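Local coordinates for protein tryptophan synthase alpha chain (PDB 3THA) that probably cleaves indoleglycerol phosphate to indole and glyceraldehyde 3-phosphate, the alpha-subunit half of the last step of tryptophan biosynthesis, at residues D240-M243 with K244-E248; V150-P153 with K154-K158. All coordinates share one frame; numbering follows the deposited sequence.

Interaction 1 (D240-M243 with K244-E248); sequences DIIM and KDIEE
Ile242 and Ile246, one turn apart on a single helix, send their side chains out alongside each other in the same direction, and the touch falls between branches of unlike length: CG2 of Ile242 meets CD1 of Ile246 at 3.8 Å. Ile246 has its CG1 beside its own backbone N (chi1 -73°), which brings the longer branch back over the preceding turn, with CG1 3.3 Å from Ile242 O. Both isoleucines lie on the buried face of helix 239-248, the last helix of this alpha/beta (TIM) barrel, where Ile242 packs on Thr29 and Ile246 on Phe33 of helix 27-35, and helix 228-233 adds Cys233 against Ile242 and Ile230 against Ile246. Ile241 and Asp245 also run side by side, though here a methyl faces a carboxylate, with Ile241 CG2 4.2 Å from Asp245 OD2. Beneath these side chains the helical i to i+4 hydrogen bonds differ in straightness. Asp245 N reaches Ile241 O at 3.0 Å with an almost straight N-H...O angle of 176°, whereas Ile246 N divides itself between Ile242 O at 3.2 Å and, weakly, Met243 O. The carboxylate of Asp240 leads away from the following turn, and OD2 forms a salt bridge with Arg36 NH1.

Interaction 2 (V150-P153 with K154-K158); sequences VTTP and KERVK
Thr152 meets Arg156 and Val157 through apolar contact. The Thr152 side chain runs obliquely to those of Arg156 and Val157, and its methyl CG2 lies 3.4 Å from Arg156 CG and 3.8 Å from Val157 CG2. It is placed there by a chi1 of -59°, which sets CG2 anti to the backbone N and leaves OG1 to be taken by Ser149 N in a hydrogen bond. Arg156 contributes its aliphatic root alone; beyond CG the chain bends at chi2 and carries the guanidinium away to a salt bridge between NH1 and Glu128.

A van der Waals contact of a polar group with a ring carbon is made by Glu155, whose carboxylate folds back to the CB edge of the Pro153 ring, OE2 3.4 Å from Pro153 CB.

Among the polar contacts, Pro153 O accepts the N-H of Val157 at 2.9 Å, the donor standing nearly in line with the carbonyl (C=O...N 166°). The preceding carbonyl, Thr152 O, is bound by Lys190 NZ of helix 180-195, which ties the loop to the next helix along. Proline at the N-cap, handing its carbonyl to the first full turn, begins helix 154-161 in the beta-alpha-beta succession of a TIM barrel, here just after strand 143-148.

Followed from the N terminus, the chain of this eight-stranded TIM barrel comes first to interaction 2, where the loop leaving strand 143-148 turns into helix 154-161. It then passes through three further strands, 168-171, 202-205 and 223-226, before interaction 1 arises within helix 239-248. Each contact joins two adjoining segments through residues three to five apart, so neither closes a long loop, and the two stand in series without nesting or crossing. The centres of interactions 1 and 2 lie about 37 Å apart, on opposite sides of the chain's centre. In interaction 2, Thr152 O is bound by Lys190 of helix 180-195; residues of interaction 1 also pack on helix 27-35, where the end of the barrel meets its beginning.

Interaction 1 (D240-M243 with K244-E248)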
ATOM      1  N   ASP B 240     -11.924 -20.452 -16.420  1.00 68.82           N
ATOM      2  CA  ASP B 240     -11.282 -21.760 -16.385  1.00 70.49           C
ATOM      3  C   ASP B 240      -9.757 -21.631 -16.377  1.00 71.36           C
ATOM      4  O   ASP B 240      -9.053 -22.495 -15.849  1.00 72.39           O
ATOM      5  CB  ASP B 240     -11.723 -22.636 -17.591  1.00 72.24           C
ATOM      6  CG  ASP B 240     -13.240 -22.660 -17.786  1.00 70.10           C
ATOM      7  OD1 ASP B 240     -13.693 -22.476 -18.931  1.00 71.11           O
ATOM      8  OD2 ASP B 240     -13.992 -22.831 -16.801  1.00 68.27           O
ATOM      9  N   ILE B 241      -9.270 -20.571 -17.019  1.00 71.55           N
ATOM     10  CA  ILE B 241      -7.847 -20.258 -17.097  1.00 72.32           C
ATOM     11  C   ILE B 241      -7.443 -19.708 -15.703  1.00 69.33           C
ATOM     12  O   ILE B 241      -6.481 -20.186 -15.103  1.00 68.51           O
ATOM     13  CB  ILE B 241      -7.520 -19.245 -18.271  1.00 73.48           C
ATOM     14  CG1 ILE B 241      -7.955 -19.785 -19.620  1.00 76.82           C
ATOM     15  CG2 ILE B 241      -6.042 -18.950 -18.376  1.00 75.74           C
ATOM     16  CD1 ILE B 241      -7.644 -18.849 -20.813  1.00 81.54           C
ATOM     17  N   ILE B 242      -8.199 -18.751 -15.168  1.00 67.17           N
ATOM     18  CA  ILE B 242      -7.893 -18.244 -13.825  1.00 65.80           C
ATOM     19  C   ILE B 242      -7.767 -19.388 -12.861  1.00 66.58           C
ATOM     20  O   ILE B 242      -6.824 -19.474 -12.107  1.00 67.09           O
ATOM     21  CB  ILE B 242      -8.960 -17.321 -13.261  1.00 63.44           C
ATOM     22  CG1 ILE B 242      -9.128 -16.100 -14.160  1.00 64.26           C
ATOM     23  CG2 ILE B 242      -8.557 -16.883 -11.881  1.00 60.12           C
ATOM     24  CD1 ILE B 242     -10.308 -15.226 -13.764  1.00 63.71           C
HETATM   25  N   MSE B 243      -8.737 -20.271 -12.903  1.00 68.22           N
HETATM   26  CA  MSE B 243      -8.752 -21.488 -12.116  1.00 70.09           C
HETATM   27  C   MSE B 243      -7.528 -22.405 -12.366  1.00 71.82           C
HETATM   28  O   MSE B 243      -6.901 -22.872 -11.418  1.00 72.03           O
HETATM   29  CB  MSE B 243     -10.039 -22.235 -12.459  1.00 71.65           C
HETATM   30  CG  MSE B 243     -10.710 -22.928 -11.332  1.00 75.91           C
HETATM   31 SE   MSE B 243     -11.488 -21.666 -10.074  0.65 86.16          SE
HETATM   32  CE  MSE B 243     -12.347 -23.101  -9.038  1.00 84.34           C
ATOM     33  N   LYS B 244      -7.211 -22.692 -13.631  1.00 73.09           N
ATOM     34  CA  LYS B 244      -6.107 -23.614 -13.951  1.00 74.84           C
ATOM     35  C   LYS B 244      -4.764 -23.105 -13.395  1.00 73.98           C
ATOM     36  O   LYS B 244      -3.981 -23.878 -12.853  1.00 75.06           O
ATOM     37  CB  LYS B 244      -6.039 -23.927 -15.474  1.00 76.89           C
ATOM     38  CG  LYS B 244      -4.621 -24.164 -16.068  1.00 79.17           C
ATOM     39  CD  LYS B 244      -4.619 -24.219 -17.608  1.00 83.39           C
ATOM     40  CE  LYS B 244      -3.365 -23.593 -18.203  1.00 84.48           C
ATOM     41  NZ  LYS B 244      -2.925 -24.357 -19.411  1.00 86.24           N
ATOM     42  N   ASP B 245      -4.521 -21.809 -13.541  1.00 72.88           N
ATOM     43  CA  ASP B 245      -3.326 -21.139 -13.033  1.00 72.84           C
ATOM     44  C   ASP B 245      -3.248 -21.121 -11.495  1.00 71.76           C
ATOM     45  O   ASP B 245      -2.160 -21.077 -10.933  1.00 72.73           O
ATOM     46  CB  ASP B 245      -3.319 -19.695 -13.503  1.00 71.25           C
ATOM     47  CG  ASP B 245      -3.050 -19.558 -14.957  1.00 75.22           C
ATOM     48  OD1 ASP B 245      -2.794 -20.589 -15.611  1.00 79.06           O
ATOM     49  OD2 ASP B 245      -3.097 -18.410 -15.458  1.00 76.11           O
ATOM     50  N   ILE B 246      -4.399 -21.129 -10.829  1.00 70.26           N
ATOM     51  CA  ILE B 246      -4.449 -21.190  -9.385  1.00 69.68           C
ATOM     52  C   ILE B 246      -4.307 -22.612  -8.865  1.00 72.91           C
ATOM     53  O   ILE B 246      -4.349 -22.855  -7.661  1.00 72.82           O
ATOM     54  CB  ILE B 246      -5.750 -20.602  -8.848  1.00 66.55           C
ATOM     55  CG1 ILE B 246      -5.747 -19.098  -8.978  1.00 63.67           C
ATOM     56  CG2 ILE B 246      -5.941 -20.957  -7.423  1.00 64.50           C
ATOM     57  CD1 ILE B 246      -7.103 -18.500  -8.751  1.00 63.83           C
ATOM     58  N   GLU B 247      -4.155 -23.571  -9.749  1.00 76.98           N
ATOM     59  CA  GLU B 247      -3.924 -24.900  -9.249  1.00 80.84           C
ATOM     60  C   GLU B 247      -2.543 -25.349  -9.690  1.00 83.64           C
ATOM     61  O   GLU B 247      -2.039 -26.424  -9.289  1.00 85.00           O
ATOM     62  CB  GLU B 247      -5.032 -25.849  -9.699  1.00 82.62           C
ATOM     63  CG  GLU B 247      -5.089 -27.090  -8.812  1.00 87.80           C
ATOM     64  CD  GLU B 247      -6.440 -27.768  -8.788  1.00 92.71           C
ATOM     65  OE1 GLU B 247      -7.214 -27.593  -9.767  1.00 95.76           O
ATOM     66  OE2 GLU B 247      -6.710 -28.485  -7.786  1.00 93.51           O
ATOM     67  N   GLU B 248      -1.952 -24.495 -10.530  1.00 84.47           N
ATOM     68  CA  GLU B 248      -0.549 -24.605 -10.915  1.00 87.13           C
ATOM     69  C   GLU B 248       0.247 -24.113  -9.705  1.00 84.64           C
ATOM     70  O   GLU B 248       1.235 -24.703  -9.293  1.00 86.21           O
ATOM     71  CB  GLU B 248      -0.267 -23.729 -12.142  1.00 88.24           C
ATOM     72  CG  GLU B 248       1.020 -24.054 -12.906  1.00 94.22           C
ATOM     73  CD  GLU B 248       0.873 -23.861 -14.444  1.00101.98           C
ATOM     74  OE1 GLU B 248      -0.112 -23.205 -14.909  1.00103.46           O
ATOM     75  OE2 GLU B 248       1.734 -24.385 -15.195  1.00104.76           O
TER

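Interaction 2 (V150-P153 with K154-K158)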
ATOM      1  N   VAL B 150      10.452 -10.934  10.243  1.00 64.07           N
ATOM      2  CA  VAL B 150      11.640 -11.627  10.662  1.00 65.50           C
ATOM      3  C   VAL B 150      12.452 -10.736  11.616  1.00 66.33           C
ATOM      4  O   VAL B 150      13.225 -11.229  12.445  1.00 67.49           O
ATOM      5  CB  VAL B 150      12.445 -12.106   9.408  1.00 67.28           C
ATOM      6  CG1 VAL B 150      13.904 -12.376   9.728  1.00 69.25           C
ATOM      7  CG2 VAL B 150      11.816 -13.350   8.821  1.00 66.28           C
ATOM      8  N   THR B 151      12.238  -9.425  11.527  1.00 65.42           N
ATOM      9  CA  THR B 151      13.050  -8.460  12.278  1.00 65.63           C
ATOM     10  C   THR B 151      12.368  -7.907  13.519  1.00 63.31           C
ATOM     11  O   THR B 151      12.997  -7.182  14.274  1.00 64.26           O
ATOM     12  CB  THR B 151      13.318  -7.213  11.424  1.00 66.32           C
ATOM     13  OG1 THR B 151      12.063  -6.746  10.926  1.00 66.11           O
ATOM     14  CG2 THR B 151      14.259  -7.512  10.263  1.00 68.45           C
ATOM     15  N   THR B 152      11.080  -8.174  13.688  1.00 60.72           N
ATOM     16  CA  THR B 152      10.350  -7.675  14.838  1.00 59.52           C
ATOM     17  C   THR B 152      11.022  -8.242  16.049  1.00 59.32           C
ATOM     18  O   THR B 152      11.245  -9.439  16.081  1.00 59.70           O
ATOM     19  CB  THR B 152       8.885  -8.118  14.854  1.00 58.17           C
ATOM     20  OG1 THR B 152       8.242  -7.661  13.666  1.00 58.92           O
ATOM     21  CG2 THR B 152       8.165  -7.511  16.039  1.00 57.84           C
ATOM     22  N   PRO B 153      11.403  -7.376  17.018  1.00 59.05           N
ATOM     23  CA  PRO B 153      12.085  -7.770  18.255  1.00 59.74           C
ATOM     24  C   PRO B 153      11.426  -8.921  18.987  1.00 59.44           C
ATOM     25  O   PRO B 153      10.197  -9.004  19.036  1.00 57.69           O
ATOM     26  CB  PRO B 153      12.013  -6.502  19.113  1.00 59.57           C
ATOM     27  CG  PRO B 153      12.099  -5.388  18.113  1.00 60.37           C
ATOM     28  CD  PRO B 153      11.334  -5.908  16.883  1.00 58.40           C
ATOM     29  N   LYS B 154      12.242  -9.801  19.560  1.00 61.74           N
ATOM     30  CA  LYS B 154      11.719 -10.967  20.290  1.00 62.81           C
ATOM     31  C   LYS B 154      10.637 -10.543  21.276  1.00 62.20           C
ATOM     32  O   LYS B 154       9.532 -11.065  21.213  1.00 62.06           O
ATOM     33  CB  LYS B 154      12.819 -11.774  21.001  1.00 64.91           C
ATOM     34  CG  LYS B 154      12.325 -13.156  21.446  1.00 66.25           C
ATOM     35  CD  LYS B 154      13.107 -13.726  22.606  1.00 71.08           C
ATOM     36  CE  LYS B 154      14.417 -14.375  22.145  1.00 73.51           C
ATOM     37  NZ  LYS B 154      15.411 -14.311  23.245  1.00 76.10           N
ATOM     38  N   GLU B 155      10.935  -9.555  22.126  1.00 62.78           N
ATOM     39  CA  GLU B 155       9.976  -9.074  23.124  1.00 62.21           C
ATOM     40  C   GLU B 155       8.713  -8.443  22.503  1.00 61.38           C
ATOM     41  O   GLU B 155       7.624  -8.515  23.068  1.00 61.93           O
ATOM     42  CB  GLU B 155      10.659  -8.120  24.099  1.00 62.16           C
ATOM     43  CG  GLU B 155      10.948  -6.704  23.554  1.00 62.75           C
ATOM     44  CD  GLU B 155      12.266  -6.590  22.767  1.00 65.75           C
ATOM     45  OE1 GLU B 155      12.975  -7.639  22.584  1.00 64.82           O
ATOM     46  OE2 GLU B 155      12.581  -5.436  22.337  1.00 63.17           O
ATOM     47  N   ARG B 156       8.844  -7.830  21.340  1.00 61.01           N
ATOM     48  CA  ARG B 156       7.686  -7.253  20.684  1.00 60.88           C
ATOM     49  C   ARG B 156       6.803  -8.393  20.117  1.00 60.57           C
ATOM     50  O   ARG B 156       5.580  -8.291  20.056  1.00 58.96           O
ATOM     51  CB  ARG B 156       8.148  -6.227  19.621  1.00 61.16           C
ATOM     52  CG  ARG B 156       7.037  -5.675  18.706  1.00 62.92           C
ATOM     53  CD  ARG B 156       6.335  -4.454  19.288  1.00 64.54           C
ATOM     54  NE  ARG B 156       5.326  -3.914  18.373  1.00 63.60           N
ATOM     55  CZ  ARG B 156       4.214  -3.269  18.752  1.00 63.58           C
ATOM     56  NH1 ARG B 156       3.943  -3.067  20.052  1.00 60.75           N
ATOM     57  NH2 ARG B 156       3.363  -2.820  17.822  1.00 59.35           N
ATOM     58  N   VAL B 157       7.431  -9.509  19.764  1.00 62.23           N
ATOM     59  CA  VAL B 157       6.698 -10.655  19.226  1.00 62.89           C
ATOM     60  C   VAL B 157       5.904 -11.345  20.346  1.00 63.55           C
ATOM     61  O   VAL B 157       4.720 -11.649  20.187  1.00 63.68           O
ATOM     62  CB  VAL B 157       7.668 -11.675  18.525  1.00 64.00           C
ATOM     63  CG1 VAL B 157       6.968 -12.986  18.185  1.00 62.43           C
ATOM     64  CG2 VAL B 157       8.314 -11.051  17.295  1.00 62.98           C
ATOM     65  N   LYS B 158       6.570 -11.610  21.462  1.00 64.57           N
ATOM     66  CA  LYS B 158       5.915 -12.178  22.647  1.00 65.38           C
ATOM     67  C   LYS B 158       4.665 -11.342  22.992  1.00 63.96           C
ATOM     68  O   LYS B 158       3.564 -11.873  23.142  1.00 64.12           O
ATOM     69  CB  LYS B 158       6.916 -12.277  23.807  1.00 65.95           C
ATOM     70  CG  LYS B 158       6.338 -12.628  25.174  1.00 70.42           C
ATOM     71  CD  LYS B 158       7.412 -13.262  26.096  1.00 74.27           C
ATOM     72  CE  LYS B 158       6.973 -13.356  27.575  1.00 79.99           C
ATOM     73  NZ  LYS B 158       5.957 -14.434  27.880  1.00 80.56           N
TER